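Local coordinates for ESX-1 secretion system protein eccD1 (Mycobacterium tuberculosis, PDB 4KV2) that forms part of the ESX-1 type VII secretion system, which delivers virulence factors such as EsxA and EsxB to host cells during infection, at residues A4-M16 with L77-T89. Sequence-based numbering, arbitrary orientation. Where two conformers were deposited one is given.
Sequences ATTRVTILTGRRM and LDDAGVVDGSLLT
D84 reaches the first strand with its carboxylate: OD1 takes the backbone N-H of R7 at 2.9 Å in a nearly straight bond (174°), received on its anti side. A water links that OD1 to the carbonyl of T5. T6 sets OG1 beside its backbone N (chi1 -62°), which puts the methyl CG2 anti to that N and against D84 OD1; its hydroxyl gives its proton to a second water, which donates in turn to D78 OD1 and V82 O. Within the V83-S86 turn, G85 N hydrogen-bonds to R7 O. Beyond it, strands 5-12 and 86-89 pair in parallel through hydrogen bonds from T9 N to S86 O, L88 N to T9 O and L11 N to L88 O, each 2.9 Å. On the face carrying V8, I10 and L88, V8 CG1 sits 4.0 Å from V82 CG1, the two valines crossing at about a right angle, and I10 CD1 rests on L88 CB. On the other face L87 lies beside T9, CD2 3.6 Å from its CG2, while T9 OG1 bonds to D18. This is the central parallel pair of a ubiquitin-like sheet: backbone bonds set its register, V8, V82, I10 and L88 make apolar contacts on one face, and D84 OD1 takes over the R7 N-H where regular pairing stops.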
loop_
_atom_site.group_PDB
_atom_site.type_symbol
_atom_site.label_atom_id
_atom_site.label_comp_id
_atom_site.label_asym_id
_atom_site.label_seq_id
_atom_site.Cartn_x
_atom_site.Cartn_y
_atom_site.Cartn_z
ATOM N N ALA A 4 11.666 -5.001 2.547
ATOM C CA ALA A 4 11.191 -5.947 3.541
ATOM C C ALA A 4 9.687 -5.754 3.757
ATOM O O ALA A 4 9.198 -4.615 3.750
ATOM C CB ALA A 4 11.918 -5.731 4.854
ATOM N N THR A 5 8.974 -6.860 3.970
ATOM C CA THR A 5 7.533 -6.815 4.198
ATOM C C THR A 5 7.150 -7.677 5.404
ATOM O O THR A 5 7.917 -8.551 5.831
ATOM C CB THR A 5 6.738 -7.329 2.981
ATOM O OG1 THR A 5 7.242 -8.614 2.633
ATOM C CG2 THR A 5 6.847 -6.419 1.782
ATOM N N THR A 6 5.955 -7.422 5.931
ATOM C CA THR A 6 5.403 -8.188 7.028
ATOM C C THR A 6 3.944 -8.508 6.704
ATOM O O THR A 6 3.190 -7.666 6.185
ATOM C CB THR A 6 5.503 -7.427 8.384
ATOM O OG1 THR A 6 6.872 -7.180 8.726
ATOM C CG2 THR A 6 4.856 -8.209 9.533
ATOM N N ARG A 7 3.566 -9.736 7.013
ATOM C CA ARG A 7 2.187 -10.189 6.880
ATOM C C ARG A 7 1.421 -9.817 8.129
ATOM O O ARG A 7 1.807 -10.211 9.231
ATOM C CB ARG A 7 2.119 -11.713 6.709
ATOM C CG ARG A 7 2.167 -12.194 5.270
ATOM C CD ARG A 7 3.407 -11.666 4.589
ATOM N NE ARG A 7 3.528 -12.079 3.196
ATOM C CZ ARG A 7 4.565 -11.744 2.451
ATOM N NH1 ARG A 7 5.534 -11.015 2.997
ATOM N NH2 ARG A 7 4.634 -12.116 1.195
ATOM N N VAL A 8 0.350 -9.053 7.958
ATOM C CA VAL A 8 -0.530 -8.733 9.064
ATOM C C VAL A 8 -1.952 -9.060 8.673
ATOM O O VAL A 8 -2.268 -9.163 7.484
ATOM C CB VAL A 8 -0.427 -7.255 9.530
ATOM C CG1 VAL A 8 1.015 -6.910 9.886
ATOM C CG2 VAL A 8 -0.989 -6.317 8.490
ATOM N N THR A 9 -2.793 -9.278 9.675
ATOM C CA THR A 9 -4.201 -9.507 9.445
ATOM C C THR A 9 -4.923 -8.365 10.157
ATOM O O THR A 9 -4.710 -8.149 11.347
ATOM C CB THR A 9 -4.634 -10.841 10.040
ATOM O OG1 THR A 9 -3.947 -11.930 9.389
ATOM C CG2 THR A 9 -6.131 -11.022 9.905
ATOM N N ILE A 10 -5.772 -7.655 9.433
ATOM C CA ILE A 10 -6.590 -6.603 10.003
ATOM C C ILE A 10 -7.946 -7.161 10.415
ATOM O O ILE A 10 -8.659 -7.743 9.584
ATOM C CB ILE A 10 -6.857 -5.461 8.982
ATOM C CG1 ILE A 10 -5.541 -4.910 8.438
ATOM C CG2 ILE A 10 -7.714 -4.359 9.621
ATOM C CD1 ILE A 10 -4.529 -4.478 9.491
ATOM N N LEU A 11 -8.296 -6.978 11.680
ATOM C CA LEU A 11 -9.633 -7.296 12.199
ATOM C C LEU A 11 -10.579 -6.094 12.088
ATOM O O LEU A 11 -10.305 -5.056 12.651
ATOM C CB LEU A 11 -9.520 -7.692 13.675
ATOM C CG LEU A 11 -10.781 -8.195 14.400
ATOM C CD1 LEU A 11 -11.413 -9.399 13.693
ATOM C CD2 LEU A 11 -10.387 -8.557 15.818
ATOM N N THR A 12 -11.696 -6.263 11.395
ATOM C CA THR A 12 -12.744 -5.263 11.276
ATOM C C THR A 12 -14.039 -5.960 11.692
ATOM O O THR A 12 -14.655 -6.680 10.907
ATOM C CB THR A 12 -12.871 -4.708 9.845
ATOM O OG1 THR A 12 -11.592 -4.277 9.363
ATOM C CG2 THR A 12 -13.793 -3.527 9.820
ATOM N N GLY A 13 -14.432 -5.759 12.952
ATOM C CA GLY A 13 -15.564 -6.469 13.546
ATOM C C GLY A 13 -15.230 -7.943 13.591
ATOM O O GLY A 13 -14.333 -8.354 14.329
ATOM N N ARG A 14 -15.917 -8.729 12.772
ATOM C CA ARG A 14 -15.707 -10.173 12.733
ATOM C C ARG A 14 -14.851 -10.579 11.568
ATOM O O ARG A 14 -14.478 -11.733 11.469
ATOM C CB ARG A 14 -17.027 -10.902 12.555
ATOM C CG ARG A 14 -17.993 -10.675 13.674
ATOM C CD ARG A 14 -18.915 -11.867 13.845
ATOM N NE ARG A 14 -20.192 -11.695 13.163
ATOM C CZ ARG A 14 -21.146 -10.846 13.551
ATOM N NH1 ARG A 14 -20.955 -10.055 14.607
ATOM N NH2 ARG A 14 -22.297 -10.779 12.879
ATOM N N ARG A 15 -14.601 -9.644 10.660
ATOM C CA ARG A 15 -13.913 -9.948 9.424
ATOM C C ARG A 15 -12.423 -9.791 9.596
ATOM O O ARG A 15 -11.955 -8.802 10.144
ATOM C CB ARG A 15 -14.378 -9.027 8.305
ATOM C CG ARG A 15 -13.613 -9.240 6.996
ATOM C CD ARG A 15 -13.830 -10.633 6.438
ATOM N NE ARG A 15 -15.185 -10.785 5.925
ATOM C CZ ARG A 15 -15.575 -10.486 4.683
ATOM N NH1 ARG A 15 -14.719 -10.004 3.783
ATOM N NH2 ARG A 15 -16.848 -10.660 4.340
ATOM N N MET A 16 -11.677 -10.758 9.091
ATOM C CA MET A 16 -10.247 -10.623 8.994
ATOM C C MET A 16 -9.859 -10.384 7.541
ATOM O O MET A 16 -10.401 -11.012 6.633
ATOM C CB MET A 16 -9.576 -11.881 9.502
ATOM C CG MET A 16 -9.699 -12.069 11.001
ATOM S SD MET A 16 -9.010 -13.682 11.399
ATOM C CE MET A 16 -9.193 -13.565 13.180
ATOM N N LEU A 77 6.526 -1.060 11.451
ATOM C CA LEU A 77 6.075 -2.330 12.068
ATOM C C LEU A 77 7.212 -3.105 12.758
ATOM O O LEU A 77 7.000 -3.733 13.808
ATOM C CB LEU A 77 5.392 -3.201 11.024
ATOM C CG LEU A 77 4.056 -2.659 10.481
ATOM C CD1 LEU A 77 3.656 -3.487 9.278
ATOM C CD2 LEU A 77 2.947 -2.726 11.530
ATOM N N ASP A 78 8.421 -3.058 12.184
ATOM C CA ASP A 78 9.582 -3.689 12.823
ATOM C C ASP A 78 9.898 -3.017 14.162
ATOM O O ASP A 78 10.107 -3.698 15.163
ATOM C CB ASP A 78 10.833 -3.590 11.950
ATOM C CG ASP A 78 10.831 -4.547 10.761
ATOM O OD1 ASP A 78 10.107 -5.561 10.744
ATOM O OD2 ASP A 78 11.612 -4.281 9.826
ATOM N N ASP A 79 9.948 -1.682 14.159
ATOM C CA ASP A 79 10.190 -0.884 15.378
ATOM C C ASP A 79 9.179 -1.267 16.455
ATOM O O ASP A 79 9.543 -1.417 17.607
ATOM C CB ASP A 79 10.029 0.618 15.124
ATOM C CG ASP A 79 11.102 1.214 14.226
ATOM O OD1 ASP A 79 12.237 0.679 14.146
ATOM O OD2 ASP A 79 10.793 2.259 13.596
ATOM N N ALA A 80 7.915 -1.450 16.055
ATOM C CA ALA A 80 6.848 -1.792 16.991
ATOM C C ALA A 80 6.805 -3.260 17.369
ATOM O O ALA A 80 5.913 -3.680 18.119
ATOM C CB ALA A 80 5.486 -1.370 16.421
ATOM N N GLY A 81 7.741 -4.056 16.860
ATOM C CA GLY A 81 7.785 -5.465 17.198
ATOM C C GLY A 81 6.663 -6.293 16.607
ATOM O O GLY A 81 6.319 -7.337 17.143
ATOM N N VAL A 82 6.120 -5.872 15.478
ATOM C CA VAL A 82 5.040 -6.622 14.842
ATOM C C VAL A 82 5.623 -7.750 13.984
ATOM O O VAL A 82 6.476 -7.506 13.127
ATOM C CB VAL A 82 4.148 -5.686 13.993
ATOM C CG1 VAL A 82 3.048 -6.459 13.291
ATOM C CG2 VAL A 82 3.530 -4.606 14.864
ATOM N N VAL A 83 5.130 -8.965 14.196
ATOM C CA VAL A 83 5.657 -10.177 13.552
ATOM C C VAL A 83 4.660 -10.676 12.531
ATOM O O VAL A 83 3.493 -10.297 12.588
ATOM C CB VAL A 83 5.981 -11.296 14.587
ATOM C CG1 VAL A 83 7.028 -10.814 15.577
ATOM C CG2 VAL A 83 4.740 -11.760 15.351
ATOM N N ASP A 84 5.121 -11.512 11.590
ATOM C CA ASP A 84 4.219 -12.103 10.586
ATOM C C ASP A 84 2.979 -12.756 11.207
ATOM O O ASP A 84 3.086 -13.519 12.184
ATOM C CB ASP A 84 4.929 -13.151 9.711
ATOM C CG ASP A 84 5.903 -12.540 8.720
ATOM O OD1 ASP A 84 5.623 -11.478 8.143
ATOM O OD2 ASP A 84 6.955 -13.142 8.498
ATOM N N GLY A 85 1.814 -12.443 10.628
ATOM C CA GLY A 85 0.534 -12.995 11.065
ATOM C C GLY A 85 -0.136 -12.267 12.235
ATOM O O GLY A 85 -1.237 -12.636 12.655
ATOM N N SER A 86 0.510 -11.233 12.771
ATOM C CA SER A 86 -0.052 -10.456 13.871
ATOM C C SER A 86 -1.405 -9.868 13.484
ATOM O O SER A 86 -1.587 -9.397 12.344
ATOM C CB SER A 86 0.868 -9.283 14.245
ATOM O OG SER A 86 2.033 -9.675 14.954
ATOM N N LEU A 87 -2.325 -9.847 14.455
ATOM C CA LEU A 87 -3.605 -9.167 14.298
ATOM C C LEU A 87 -3.411 -7.693 14.665
ATOM O O LEU A 87 -2.913 -7.364 15.753
ATOM C CB LEU A 87 -4.694 -9.716 15.245
ATOM C CG LEU A 87 -5.374 -11.041 14.976
ATOM C CD1 LEU A 87 -6.662 -11.155 15.789
ATOM C CD2 LEU A 87 -5.689 -11.168 13.503
ATOM N N LEU A 88 -3.846 -6.837 13.757
ATOM C CA LEU A 88 -3.983 -5.423 14.012
ATOM C C LEU A 88 -5.394 -4.909 13.762
ATOM O O LEU A 88 -6.216 -5.543 13.074
ATOM C CB LEU A 88 -2.965 -4.653 13.152
ATOM C CG LEU A 88 -1.488 -4.911 13.462
ATOM C CD1 LEU A 88 -0.548 -4.163 12.493
ATOM C CD2 LEU A 88 -1.133 -4.528 14.872
ATOM N N THR A 89 -5.677 -3.743 14.342
ATOM C CA THR A 89 -6.926 -3.025 14.076
ATOM C C THR A 89 -6.583 -1.633 13.531
ATOM O O THR A 89 -5.433 -1.201 13.614
ATOM C CB THR A 89 -7.804 -2.912 15.339
ATOM O OG1 THR A 89 -7.083 -2.222 16.375
ATOM C CG2 THR A 89 -8.220 -4.290 15.837
HETATM O O HOH W 1 7.095 -11.245 5.876
HETATM O O HOH W 2 7.469 -5.939 11.076
HETATM O O HOH W 3 -3.196 -13.737 11.213
#